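Local coordinates for protein tripeptidase (Staphylococcus aureus subsp. aureus, PDB 3RZA) that probably cleaves the N-terminal residue from tripeptides, as a metal-dependent aminopeptidase of the M20 peptidase family, at residues A189-T194 and L330-N335; A206-K211 and V222-I227. All coordinates share one frame; numbering follows the deposited sequence.

Contact 1: A189-T194 and L330-N335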
# COMPACT_ATOMS: atom_id res chain seq x y z
N ALA A 189 -26.45 1.02 21.07
CA ALA A 189 -27.04 0.10 22.03
C ALA A 189 -28.55 0.30 21.98
O ALA A 189 -29.03 1.32 21.50
CB ALA A 189 -26.49 0.34 23.46
N ASP A 190 -29.28 -0.68 22.46
CA ASP A 190 -30.73 -0.61 22.50
C ASP A 190 -31.17 0.61 23.35
O ASP A 190 -30.49 0.99 24.33
CB ASP A 190 -31.33 -1.88 23.13
CG ASP A 190 -31.01 -3.17 22.33
OD1 ASP A 190 -30.58 -3.12 21.15
OD2 ASP A 190 -31.21 -4.25 22.92
N VAL A 191 -32.30 1.21 22.98
CA VAL A 191 -32.88 2.27 23.82
C VAL A 191 -33.23 1.70 25.23
O VAL A 191 -33.80 0.60 25.34
CB VAL A 191 -34.11 2.95 23.18
CG1 VAL A 191 -34.63 4.10 24.05
CG2 VAL A 191 -33.75 3.48 21.76
N GLY A 192 -32.79 2.41 26.28
CA GLY A 192 -32.92 1.97 27.67
C GLY A 192 -31.67 1.24 28.19
O GLY A 192 -31.64 0.82 29.35
N THR A 193 -30.66 1.08 27.33
CA THR A 193 -29.30 0.70 27.75
C THR A 193 -28.43 1.94 27.83
O THR A 193 -28.52 2.82 26.97
CB THR A 193 -28.71 -0.32 26.76
OG1 THR A 193 -29.54 -1.49 26.79
CG2 THR A 193 -27.27 -0.69 27.13
N THR A 194 -27.61 2.03 28.89
CA THR A 194 -26.77 3.20 29.18
C THR A 194 -25.31 2.75 29.19
O THR A 194 -24.97 1.82 29.90
CB THR A 194 -27.11 3.82 30.57
OG1 THR A 194 -28.51 4.08 30.63
CG2 THR A 194 -26.35 5.11 30.83
N LEU A 330 -40.29 3.26 31.30
CA LEU A 330 -40.74 2.93 29.95
C LEU A 330 -40.69 1.43 29.58
O LEU A 330 -40.87 1.08 28.42
CB LEU A 330 -39.91 3.73 28.94
CG LEU A 330 -40.11 5.24 28.99
CD1 LEU A 330 -39.10 5.85 28.06
CD2 LEU A 330 -41.53 5.63 28.57
N GLY A 331 -40.46 0.57 30.56
CA GLY A 331 -40.49 -0.88 30.34
C GLY A 331 -39.33 -1.45 29.54
O GLY A 331 -39.48 -2.46 28.86
N LEU A 332 -38.17 -0.82 29.67
CA LEU A 332 -36.96 -1.17 28.89
C LEU A 332 -35.97 -1.81 29.85
O LEU A 332 -36.16 -1.78 31.07
CB LEU A 332 -36.39 0.08 28.23
CG LEU A 332 -37.38 0.96 27.42
CD1 LEU A 332 -36.64 2.11 26.77
CD2 LEU A 332 -38.12 0.16 26.36
N SER A 333 -34.93 -2.43 29.31
CA SER A 333 -34.00 -3.28 30.09
C SER A 333 -33.32 -2.59 31.30
O SER A 333 -33.07 -3.23 32.30
CB SER A 333 -32.90 -3.84 29.19
OG SER A 333 -31.96 -2.81 28.86
N ALA A 334 -33.02 -1.30 31.19
CA ALA A 334 -32.28 -0.55 32.25
C ALA A 334 -30.88 -1.09 32.55
O ALA A 334 -30.37 -0.90 33.66
CB ALA A 334 -33.11 -0.44 33.57
N ASN A 335 -30.24 -1.70 31.54
CA ASN A 335 -28.88 -2.24 31.63
C ASN A 335 -27.85 -1.11 31.57
O ASN A 335 -28.12 -0.04 31.02
CB ASN A 335 -28.61 -3.21 30.46
CG ASN A 335 -29.47 -4.46 30.53
OD1 ASN A 335 -29.82 -4.93 31.60
ND2 ASN A 335 -29.78 -5.03 29.37
O HOH W 1 -32.28 -1.65 26.40
O HOH W 2 -30.00 1.88 31.36
O HOH W 3 -29.04 -4.17 26.50
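L332 lays one methyl, CD1, over the backbone of V191 and G192, 3.8 Å from G192 CA, and meets the V191 side chain at CG1 as well, 3.9 Å away. With chi1 at -50° the branch sits beside its own backbone N, and the extended second torsion carries CD1 on to the valine. Leucine suits a place where L379 of helix 374-393 also packs on it. G192 comes close because it lacks a side chain: a beta carbon there would collide with L332 CB and, at a phi of 95°, with the carbonyl O before it.

This glycine is the third residue of a type II beta turn, D190 to T193, closed by the bond from T193 N to D190 O. The turn leads into strand 194-209, while the other segment leaves helix 318-329 through a Schellman motif with G331 as C-prime and runs into strand 336-338. The two strands are parallel neighbours in the large mixed sheet, and next to strand 336-338 N335 O takes the N-H of T194 at 3.0 Å with an angle of 160° at the hydrogen. The same oxygen is 3.6 Å from T193 CA in a C-H...O contact.

Two waters bridge polar atoms of the two segments. One molecule donates to both G192 O and N335 O and accepts from T194 OG1; the other links V191 O, T193 OG1 and S333 OG, lying 2.7 Å from the serine OG.

Contact 2: A206-K211 and V222-I227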
# COMPACT_ATOMS: atom_id res chain seq x y z
N ALA A 206 4.09 3.60 12.85
CA ALA A 206 5.49 3.23 12.78
C ALA A 206 5.99 3.32 11.31
O ALA A 206 5.35 2.77 10.40
CB ALA A 206 5.69 1.83 13.34
N LYS A 207 7.05 4.09 11.09
CA LYS A 207 7.81 4.06 9.83
C LYS A 207 9.04 3.20 10.06
O LYS A 207 9.91 3.56 10.89
CB LYS A 207 8.21 5.46 9.41
CG LYS A 207 9.13 5.53 8.18
CD LYS A 207 9.19 6.93 7.69
CE LYS A 207 10.39 7.19 6.83
NZ LYS A 207 10.48 8.65 6.55
N ILE A 208 9.11 2.06 9.36
CA ILE A 208 10.21 1.11 9.48
C ILE A 208 11.11 1.32 8.27
O ILE A 208 10.65 1.20 7.13
CB ILE A 208 9.71 -0.37 9.53
CG1 ILE A 208 8.67 -0.61 10.65
CG2 ILE A 208 10.89 -1.32 9.70
CD1 ILE A 208 9.16 -0.29 12.04
N ILE A 209 12.38 1.65 8.51
CA ILE A 209 13.37 1.83 7.44
C ILE A 209 14.38 0.67 7.44
O ILE A 209 14.91 0.30 8.50
CB ILE A 209 14.16 3.16 7.63
CG1 ILE A 209 13.22 4.37 7.57
CG2 ILE A 209 15.28 3.29 6.58
CD1 ILE A 209 12.51 4.54 6.26
N GLY A 210 14.66 0.14 6.25
CA GLY A 210 15.73 -0.83 6.05
C GLY A 210 16.75 -0.23 5.11
O GLY A 210 17.00 0.97 5.17
N LYS A 211 17.27 -1.06 4.22
CA LYS A 211 18.35 -0.69 3.29
C LYS A 211 18.08 -1.39 1.95
O LYS A 211 17.85 -2.61 1.93
CB LYS A 211 19.70 -1.15 3.89
CG LYS A 211 20.97 -0.61 3.22
CD LYS A 211 22.19 -0.71 4.22
CE LYS A 211 23.52 -1.00 3.51
NZ LYS A 211 23.75 -0.10 2.34
N VAL A 222 18.54 -4.81 3.86
CA VAL A 222 17.76 -5.12 5.06
C VAL A 222 16.31 -4.82 4.67
O VAL A 222 16.00 -3.68 4.30
CB VAL A 222 18.21 -4.24 6.28
CG1 VAL A 222 17.38 -4.56 7.51
CG2 VAL A 222 19.71 -4.43 6.59
N SER A 223 15.45 -5.85 4.66
CA SER A 223 14.07 -5.67 4.24
C SER A 223 13.25 -5.04 5.37
O SER A 223 13.17 -5.62 6.44
CB SER A 223 13.44 -6.99 3.86
OG SER A 223 12.11 -6.76 3.42
N ALA A 224 12.63 -3.88 5.11
CA ALA A 224 11.66 -3.28 6.03
C ALA A 224 10.36 -4.10 6.13
O ALA A 224 9.71 -4.07 7.16
CB ALA A 224 11.34 -1.81 5.61
N ILE A 225 10.00 -4.83 5.06
CA ILE A 225 8.82 -5.75 5.11
C ILE A 225 9.06 -6.89 6.10
O ILE A 225 8.22 -7.08 7.01
CB ILE A 225 8.45 -6.30 3.72
CG1 ILE A 225 7.85 -5.20 2.86
CG2 ILE A 225 7.49 -7.50 3.85
CD1 ILE A 225 7.72 -5.59 1.35
N ASN A 226 10.21 -7.57 5.99
CA ASN A 226 10.57 -8.63 6.97
C ASN A 226 10.60 -8.13 8.40
O ASN A 226 10.08 -8.78 9.28
CB ASN A 226 11.92 -9.30 6.64
CG ASN A 226 11.90 -10.03 5.31
OD1 ASN A 226 10.93 -9.95 4.55
ND2 ASN A 226 12.97 -10.75 5.02
N ILE A 227 11.20 -6.95 8.62
CA ILE A 227 11.28 -6.35 9.96
C ILE A 227 9.91 -6.07 10.57
O ILE A 227 9.64 -6.45 11.71
CB ILE A 227 12.07 -5.01 9.95
CG1 ILE A 227 13.56 -5.26 9.75
CG2 ILE A 227 11.86 -4.26 11.28
CD1 ILE A 227 14.36 -3.99 9.48
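K211 and V222 form a single antiparallel bridge, a hydrogen-bonded pair, where strand 194-209 ends and the chain returns toward helix 224-234: a strand-loop-helix connection. K211 N reaches V222 O at 2.9 Å, nearly straight and in the carbonyl plane on a lone pair; V222 N answers to K211 O at 3.0 Å. Beside the bridge, G210 CA makes a C-H...O contact with V222 O, and glycine suits the place, since on this backbone a beta carbon would run into that oxygen.

The helix start then leans on the strand. A224, small enough for a close approach, sets its CB 3.4 Å from I208 O. One turn on, I227 and I208 meet methyl to methyl, their CG2 atoms only 3.5 Å apart, tighter than usual. In I208 CG2 is anti to the backbone N, which turns it to the helix.

Around this pair, F289 of helix 275-295 packs on I208 and A293 on I227, adding apolar neighbours around the two branched side chains. I225, on another side of the helix, touches G249 of the second subunit. S223 is the N-cap: its OG accepts weak bonds from I225 N and N226 N, the latter 3.3 Å away at an angle of 174°.

Contacts 1 and 2 lie on opposite sides of the chain's centre, with centres 50 Å apart and nearest atoms about 32 Å apart. One element joins them: strand 194-209 starts at contact 1 and ends at contact 2. In chain order 189-194 comes first, then 206-211 and 222-227, and 330-335 last, so the local contact 2 falls within the much longer excursion bracketed by contact 1. Contact 1 belongs to the part of the fold that carries the metal sites, the V191 side chain lying about 14 Å from the zinc ion. Contact 2 lies in the distant lobe, consistent with the dimerisation domain of M20 peptidases, where helix 224-234 meets the second subunit.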